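Local coordinates for protein putative endoribonuclease (Klebsiella pneumoniae, PDB 3LYB) that probably acts as an endoribonuclease of the L-PSP (YjgF-like) family, a role inferred from kinship alone, at residues B[44-49]-B[72-77]; B[64-69]-B[107-112]; B[131-136]-B[140-145]. All coordinates share one frame; numbering follows the deposited sequence.

Contact 1 (B[44-49]-B[72-77]). With CA (calcium ion), chain F.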
# COMPACT_ATOMS: atom_id res chain seq x y z
N GLN B 44 -5.02 30.82 -12.66
CA GLN B 44 -4.03 31.79 -13.11
C GLN B 44 -3.52 31.53 -14.53
O GLN B 44 -2.98 32.43 -15.17
CB GLN B 44 -2.88 31.87 -12.10
CG GLN B 44 -3.31 32.29 -10.66
CD GLN B 44 -3.91 33.71 -10.58
OE1 GLN B 44 -3.38 34.66 -11.18
NE2 GLN B 44 -5.01 33.87 -9.83
N ASP B 45 -3.73 30.33 -15.05
CA ASP B 45 -3.29 30.03 -16.42
C ASP B 45 -4.38 30.24 -17.48
O ASP B 45 -4.17 29.94 -18.65
CB ASP B 45 -2.70 28.62 -16.53
CG ASP B 45 -1.43 28.45 -15.69
OD1 ASP B 45 -0.46 29.25 -15.85
OD2 ASP B 45 -1.40 27.49 -14.89
N VAL B 46 -5.53 30.75 -17.08
CA VAL B 46 -6.58 30.99 -18.05
C VAL B 46 -7.06 32.44 -18.06
O VAL B 46 -6.95 33.16 -17.06
CB VAL B 46 -7.79 30.01 -17.89
CG1 VAL B 46 -7.32 28.53 -17.91
CG2 VAL B 46 -8.64 30.33 -16.65
N PRO B 47 -7.58 32.88 -19.22
CA PRO B 47 -8.15 34.22 -19.35
C PRO B 47 -9.06 34.57 -18.18
O PRO B 47 -9.85 33.73 -17.73
CB PRO B 47 -8.95 34.10 -20.66
CG PRO B 47 -8.09 33.19 -21.50
CD PRO B 47 -7.53 32.18 -20.52
N GLU B 48 -8.93 35.80 -17.69
CA GLU B 48 -9.64 36.21 -16.49
C GLU B 48 -11.16 35.98 -16.52
O GLU B 48 -11.71 35.41 -15.58
CB GLU B 48 -9.30 37.65 -16.14
CG GLU B 48 -7.90 37.85 -15.53
CD GLU B 48 -6.76 38.05 -16.53
OE1 GLU B 48 -6.91 37.75 -17.74
OE2 GLU B 48 -5.69 38.53 -16.06
N PRO B 49 -11.85 36.39 -17.60
CA PRO B 49 -13.28 36.18 -17.48
C PRO B 49 -13.66 34.72 -17.68
O PRO B 49 -14.79 34.33 -17.32
CB PRO B 49 -13.87 37.07 -18.58
CG PRO B 49 -12.78 37.26 -19.56
CD PRO B 49 -11.47 37.04 -18.87
N GLN B 72 -7.49 22.95 -16.73
CA GLN B 72 -6.97 21.97 -17.69
C GLN B 72 -8.04 21.54 -18.69
O GLN B 72 -7.77 21.40 -19.89
CB GLN B 72 -6.38 20.76 -16.96
CG GLN B 72 -5.04 21.00 -16.22
CD GLN B 72 -4.44 19.71 -15.66
OE1 GLN B 72 -4.93 18.62 -15.92
NE2 GLN B 72 -3.40 19.84 -14.87
N SER B 73 -9.27 21.36 -18.21
CA SER B 73 -10.32 20.96 -19.11
C SER B 73 -10.53 22.04 -20.15
O SER B 73 -10.63 21.78 -21.36
CB SER B 73 -11.62 20.69 -18.36
OG SER B 73 -11.44 19.66 -17.40
N TRP B 74 -10.58 23.28 -19.66
CA TRP B 74 -10.92 24.37 -20.53
C TRP B 74 -9.81 24.45 -21.58
O TRP B 74 -10.07 24.43 -22.79
CB TRP B 74 -11.09 25.69 -19.77
CG TRP B 74 -11.20 26.83 -20.72
CD1 TRP B 74 -12.34 27.25 -21.37
CD2 TRP B 74 -10.13 27.64 -21.23
NE1 TRP B 74 -12.04 28.29 -22.22
CE2 TRP B 74 -10.69 28.55 -22.15
CE3 TRP B 74 -8.75 27.69 -20.97
CZ2 TRP B 74 -9.92 29.52 -22.82
CZ3 TRP B 74 -7.98 28.65 -21.63
CH2 TRP B 74 -8.57 29.55 -22.54
N TYR B 75 -8.58 24.48 -21.10
CA TYR B 75 -7.42 24.57 -21.97
C TYR B 75 -7.41 23.51 -23.06
O TYR B 75 -7.00 23.75 -24.18
CB TYR B 75 -6.15 24.50 -21.12
CG TYR B 75 -4.99 25.16 -21.77
CD1 TYR B 75 -4.67 26.49 -21.48
CD2 TYR B 75 -4.20 24.47 -22.70
CE1 TYR B 75 -3.59 27.13 -22.11
CE2 TYR B 75 -3.11 25.08 -23.32
CZ TYR B 75 -2.82 26.41 -23.04
OH TYR B 75 -1.74 27.01 -23.67
N VAL B 76 -7.86 22.31 -22.73
CA VAL B 76 -7.81 21.22 -23.67
C VAL B 76 -8.93 21.37 -24.68
O VAL B 76 -8.71 21.21 -25.89
CB VAL B 76 -7.94 19.84 -22.96
CG1 VAL B 76 -8.46 18.76 -23.93
CG2 VAL B 76 -6.63 19.45 -22.39
N LEU B 77 -10.12 21.66 -24.17
CA LEU B 77 -11.29 21.83 -25.01
C LEU B 77 -11.14 22.98 -26.00
O LEU B 77 -11.43 22.82 -27.19
CB LEU B 77 -12.54 21.98 -24.16
CG LEU B 77 -13.00 20.66 -23.54
CD1 LEU B 77 -14.16 20.87 -22.60
CD2 LEU B 77 -13.38 19.63 -24.60
CA CA F . 1.40 27.90 -14.24
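W74, on helix 60-85 of this YjgF-like fold, turns its six-membered ring toward V46 and P47, the two residues that lead into helix 48-54. The contact thus packs the long helix, whose other side rests on the sheet, against the loop before helix 48-54, and it is held by apolar surfaces alone. CG of W74 stands anti to the backbone N (chi1 170°), which swings the indole out from the helix toward the loop. V46 CG1 meets the indole at W74 CE3, 3.5 Å away, approaching obliquely as the two side chains pass alongside, pointing opposite ways. Farther along the same ring, P47 CD lies 3.5 Å from W74 CH2, and P47 CG adds a looser touch to that carbon. V50 and L54 of helix 48-54 also touch the indole, so the loop and the helix that follows it line the indole together. V46 is buried, whereas P47 lies at the surface.

One residue on, Y75 bends its ring back toward the loop, and D45 O comes to the ring edge, 4.5 Å from Y75 CD1, a distant approach. V40, N33 and P34 touch this tyrosine too. The carboxylate of D45 reaches a calcium ion that N41 also binds, with D45 OD1 2.8 Å from the metal.

Contact 2 (B[64-69]-B[107-112])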
# COMPACT_ATOMS: atom_id res chain seq x y z
N ALA B 64 -8.46 26.75 -5.16
CA ALA B 64 -7.29 25.87 -5.20
C ALA B 64 -7.67 24.43 -5.54
O ALA B 64 -6.98 23.79 -6.31
CB ALA B 64 -6.54 25.92 -3.89
N LYS B 65 -8.77 23.94 -4.96
CA LYS B 65 -9.26 22.59 -5.23
C LYS B 65 -9.89 22.39 -6.61
O LYS B 65 -9.62 21.37 -7.25
CB LYS B 65 -10.24 22.16 -4.14
CG LYS B 65 -9.63 21.95 -2.78
CD LYS B 65 -8.50 20.96 -2.88
CE LYS B 65 -8.04 20.52 -1.53
NZ LYS B 65 -6.80 19.68 -1.65
N GLN B 66 -10.72 23.34 -7.08
CA GLN B 66 -11.39 23.21 -8.39
C GLN B 66 -10.59 23.77 -9.57
O GLN B 66 -10.75 23.32 -10.72
CB GLN B 66 -12.81 23.79 -8.36
CG GLN B 66 -12.94 25.24 -7.93
CD GLN B 66 -14.28 25.87 -8.32
OE1 GLN B 66 -15.21 25.20 -8.79
NE2 GLN B 66 -14.37 27.18 -8.16
N GLY B 67 -9.71 24.71 -9.28
CA GLY B 67 -8.92 25.39 -10.30
C GLY B 67 -8.23 24.49 -11.29
O GLY B 67 -8.32 24.72 -12.51
N PRO B 68 -7.52 23.46 -10.81
CA PRO B 68 -6.67 22.74 -11.78
C PRO B 68 -7.44 21.91 -12.82
O PRO B 68 -7.11 21.95 -14.02
CB PRO B 68 -5.78 21.88 -10.89
CG PRO B 68 -5.73 22.66 -9.58
CD PRO B 68 -7.14 23.14 -9.42
N ILE B 69 -8.47 21.19 -12.39
CA ILE B 69 -9.27 20.40 -13.33
C ILE B 69 -10.06 21.31 -14.30
O ILE B 69 -10.17 20.98 -15.50
CB ILE B 69 -10.17 19.38 -12.60
CG1 ILE B 69 -10.95 18.50 -13.57
CG2 ILE B 69 -11.12 20.06 -11.69
CD1 ILE B 69 -10.13 17.89 -14.70
N PHE B 107 -15.04 14.30 -12.85
CA PHE B 107 -15.98 14.34 -13.96
C PHE B 107 -16.99 15.50 -13.97
O PHE B 107 -17.16 16.15 -15.00
CB PHE B 107 -16.73 13.03 -14.14
CG PHE B 107 -17.56 13.03 -15.35
CD1 PHE B 107 -16.97 12.95 -16.59
CD2 PHE B 107 -18.93 13.24 -15.25
CE1 PHE B 107 -17.75 13.01 -17.75
CE2 PHE B 107 -19.71 13.33 -16.41
CZ PHE B 107 -19.11 13.20 -17.66
N PRO B 108 -17.69 15.73 -12.84
CA PRO B 108 -18.59 16.89 -12.76
C PRO B 108 -17.95 18.21 -13.18
O PRO B 108 -18.61 19.05 -13.78
CB PRO B 108 -18.95 16.93 -11.27
CG PRO B 108 -18.88 15.49 -10.85
CD PRO B 108 -17.76 14.89 -11.63
N TYR B 109 -16.68 18.41 -12.86
CA TYR B 109 -15.98 19.63 -13.28
C TYR B 109 -15.80 19.66 -14.79
O TYR B 109 -16.07 20.68 -15.43
CB TYR B 109 -14.61 19.73 -12.62
CG TYR B 109 -14.66 19.91 -11.14
CD1 TYR B 109 -14.37 18.85 -10.29
CD2 TYR B 109 -15.00 21.13 -10.58
CE1 TYR B 109 -14.40 19.00 -8.90
CE2 TYR B 109 -15.04 21.29 -9.20
CZ TYR B 109 -14.73 20.23 -8.37
OH TYR B 109 -14.77 20.40 -7.01
N TYR B 110 -15.33 18.57 -15.35
CA TYR B 110 -15.11 18.50 -16.77
C TYR B 110 -16.44 18.71 -17.56
O TYR B 110 -16.50 19.45 -18.54
CB TYR B 110 -14.47 17.15 -17.13
CG TYR B 110 -14.41 16.95 -18.60
CD1 TYR B 110 -13.39 17.53 -19.36
CD2 TYR B 110 -15.41 16.21 -19.25
CE1 TYR B 110 -13.34 17.37 -20.74
CE2 TYR B 110 -15.37 16.04 -20.63
CZ TYR B 110 -14.34 16.62 -21.36
OH TYR B 110 -14.31 16.44 -22.69
N SER B 111 -17.48 18.02 -17.09
CA SER B 111 -18.81 18.09 -17.65
C SER B 111 -19.36 19.53 -17.65
O SER B 111 -19.99 19.93 -18.60
CB SER B 111 -19.74 17.16 -16.87
OG SER B 111 -21.08 17.29 -17.32
N ARG B 112 -19.12 20.29 -16.58
CA ARG B 112 -19.51 21.70 -16.56
C ARG B 112 -18.88 22.37 -17.78
O ARG B 112 -19.57 22.97 -18.61
CB ARG B 112 -19.09 22.38 -15.24
CG ARG B 112 -19.07 23.93 -15.27
CD ARG B 112 -18.50 24.56 -13.97
NE ARG B 112 -19.24 24.16 -12.77
CZ ARG B 112 -18.81 24.25 -11.51
NH1 ARG B 112 -17.62 24.75 -11.22
NH2 ARG B 112 -19.58 23.85 -10.53
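Y109 of helix 107-115 points its ring toward helix 60-85, where Q66 and I69, one turn apart, receive it, and both lie roughly perpendicular to the tyrosine side chain. The short segments run with a 58° angle between their directions, and their axes come within 10.0 Å. This is helix-helix packing within the layer that covers one face of the YjgF-like sheet. I69 meets the root of the tyrosine: its CG2 branch lies 3.6 Å from Y109 CG and just as close to Y109 CB. Q66 meets the outer half, with Q66 CB 3.5 Å from Y109 CE2. Both approaches are oblique, and they share the ring between them, inner end to outer end. Beyond its CB, Q66 turns away: CG sits between the backbone N and the carbonyl carbon (chi1 56°), and the extended chain carries the amide past the ring, with the two planes 68° apart, toward R112.

There Q66 OE1 arrives in the plane of the guanidinium, at its edge, and takes a weak, long hydrogen bond from R112 NH1 at 3.5 Å; amide and guanidinium stand nearly perpendicular. Both groups have stronger partners. Q66 NE2 is bonded to D63 OD1 and G55 O, and R112 NH1 to L54 O, so the amide is oriented chiefly by D63 and G55, and NH1 is held chiefly by L54. Around the edge of the contact, P108 of a neighbouring subunit packs on Y109, and R112 of that subunit brings its own NH2 close to NH2 here. The chemistry is therefore that of a buried apolar core carried by Y109 and I69, in which Q66 serves as hydrocarbon wall through CB and as a weak acceptor through OE1.

Contact 3 (B[131-136]-B[140-145]). With CA (calcium ion), chain G.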
# COMPACT_ATOMS: atom_id res chain seq x y z
N SER B 131 -4.27 5.59 -15.36
CA SER B 131 -3.29 5.89 -14.32
C SER B 131 -2.62 7.21 -14.59
O SER B 131 -2.47 8.02 -13.69
CB SER B 131 -2.21 4.82 -14.22
OG SER B 131 -2.78 3.51 -14.16
N GLU B 132 -2.20 7.45 -15.82
CA GLU B 132 -1.37 8.60 -16.07
C GLU B 132 -1.45 9.02 -17.53
O GLU B 132 -1.76 8.20 -18.38
CB GLU B 132 0.08 8.27 -15.67
CG GLU B 132 0.85 9.47 -15.28
CD GLU B 132 2.20 9.15 -14.70
OE1 GLU B 132 2.31 8.31 -13.76
OE2 GLU B 132 3.18 9.76 -15.17
N MSE B 133 -1.19 10.30 -17.80
CA MSE B 133 -0.96 10.79 -19.17
C MSE B 133 0.37 11.51 -19.23
O MSE B 133 0.96 11.82 -18.21
CB MSE B 133 -2.08 11.72 -19.63
CG MSE B 133 -3.41 11.04 -19.83
SE MSE B 133 -4.45 10.73 -18.20
CE MSE B 133 -5.14 12.50 -17.85
N LEU B 134 0.87 11.71 -20.45
CA LEU B 134 2.09 12.48 -20.69
C LEU B 134 1.83 13.94 -20.39
O LEU B 134 0.70 14.41 -20.53
CB LEU B 134 2.50 12.36 -22.15
CG LEU B 134 3.19 11.08 -22.59
CD1 LEU B 134 3.35 11.11 -24.13
CD2 LEU B 134 4.53 10.86 -21.89
N PRO B 135 2.87 14.68 -19.99
CA PRO B 135 4.25 14.26 -19.77
C PRO B 135 4.55 13.85 -18.35
O PRO B 135 5.64 13.39 -18.10
CB PRO B 135 5.02 15.55 -20.06
CG PRO B 135 4.16 16.61 -19.54
CD PRO B 135 2.73 16.14 -19.81
N ASP B 136 3.61 14.09 -17.43
CA ASP B 136 3.72 13.68 -16.02
C ASP B 136 2.34 13.56 -15.32
O ASP B 136 1.28 13.85 -15.93
CB ASP B 136 4.67 14.60 -15.25
CG ASP B 136 4.03 15.94 -14.83
OD1 ASP B 136 2.82 16.01 -14.50
OD2 ASP B 136 4.78 16.97 -14.79
N LEU B 140 -4.37 15.96 -15.52
CA LEU B 140 -5.57 15.35 -14.95
C LEU B 140 -6.62 14.88 -15.97
O LEU B 140 -7.52 14.10 -15.63
CB LEU B 140 -6.23 16.33 -13.99
CG LEU B 140 -5.39 16.91 -12.86
CD1 LEU B 140 -6.16 18.06 -12.16
CD2 LEU B 140 -5.08 15.83 -11.89
N ILE B 141 -6.49 15.35 -17.20
CA ILE B 141 -7.49 15.12 -18.23
C ILE B 141 -6.80 15.15 -19.59
O ILE B 141 -5.94 15.97 -19.82
CB ILE B 141 -8.62 16.19 -18.16
CG1 ILE B 141 -9.62 16.04 -19.31
CG2 ILE B 141 -8.05 17.63 -18.17
CD1 ILE B 141 -10.67 15.01 -19.09
N GLU B 142 -7.15 14.23 -20.47
CA GLU B 142 -6.64 14.29 -21.83
C GLU B 142 -7.77 13.86 -22.74
O GLU B 142 -8.38 12.80 -22.50
CB GLU B 142 -5.44 13.38 -22.02
CG GLU B 142 -5.29 12.96 -23.47
CD GLU B 142 -3.93 12.39 -23.83
OE1 GLU B 142 -3.06 12.31 -22.93
OE2 GLU B 142 -3.73 12.02 -25.01
N VAL B 143 -8.07 14.68 -23.75
CA VAL B 143 -9.19 14.39 -24.68
C VAL B 143 -8.71 14.13 -26.09
O VAL B 143 -7.82 14.81 -26.58
CB VAL B 143 -10.23 15.52 -24.76
CG1 VAL B 143 -11.38 15.10 -25.67
CG2 VAL B 143 -10.77 15.85 -23.39
N GLU B 144 -9.29 13.12 -26.72
CA GLU B 144 -8.99 12.78 -28.11
C GLU B 144 -10.24 13.06 -28.94
O GLU B 144 -11.32 12.65 -28.59
CB GLU B 144 -8.59 11.31 -28.22
CG GLU B 144 -8.31 10.80 -29.64
CD GLU B 144 -8.44 9.28 -29.76
OE1 GLU B 144 -7.59 8.57 -29.18
OE2 GLU B 144 -9.39 8.78 -30.43
N ALA B 145 -10.06 13.76 -30.05
CA ALA B 145 -11.19 14.22 -30.83
C ALA B 145 -11.18 13.64 -32.23
O ALA B 145 -10.14 13.52 -32.88
CB ALA B 145 -11.21 15.75 -30.89
CA CA G . 4.85 8.01 -12.80
O HOH W 1 -0.63 11.38 -22.87
O HOH W 2 3.81 9.49 -11.05
O HOH W 3 7.10 7.26 -12.46
O HOH W 4 3.48 6.09 -12.48
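A loop containing a cis peptide bond before P135 links strand 132-133 to strand 141-148, and across it M133 (a selenomethionine) packs on the backbone of L140 and I141 and on the E142 side chain. The chain of M133 bends at both chi2 (81°) and chi3 (76°), curling the methyl back over the start of the second strand. M133 CE thereby lies 3.4 Å from L140 C and beside the peptide N of I141. Farther up the side chain, M133 CG is 3.4 Å from E142 OE1.

In the YjgF-like fold strand 141-148 is the middle of the five-stranded sheet, whereas E132 and M133 pair antiparallel with a strand of a neighbouring subunit, so the sheet runs on across the subunit interface. Water 1 bridges the two segments: it accepts from L134 N at 2.9 Å and donates to OE1 of the extended E142 side chain at 2.6 Å. E132 binds a calcium ion through OE1 at 2.7 Å, and three waters complete the ligands seen, water 3 at 2.4 Å from the metal.

Overall arrangement
From the N terminus, segment 44-49 opens contact 1, and segment 64-69 opens contact 2 before 72-77 closes the first loop; 107-112 then closes the second. The two loops therefore cross, with helix 60-85 serving both: contact 1 fastens the stretch leading into helix 48-54, and contact 2 fastens helix 107-115. They meet where S73 and L77 pack on Y110. Contact 3 comes later, in series, and closes a short loop, with three residues between its segments, at the start of strand 141-148. It joins the others through the helices: Q72 OE1 probably hydrogen-bonds L140 N, and Y110 packs on I141 and V143, so both helices are seated on the sheet.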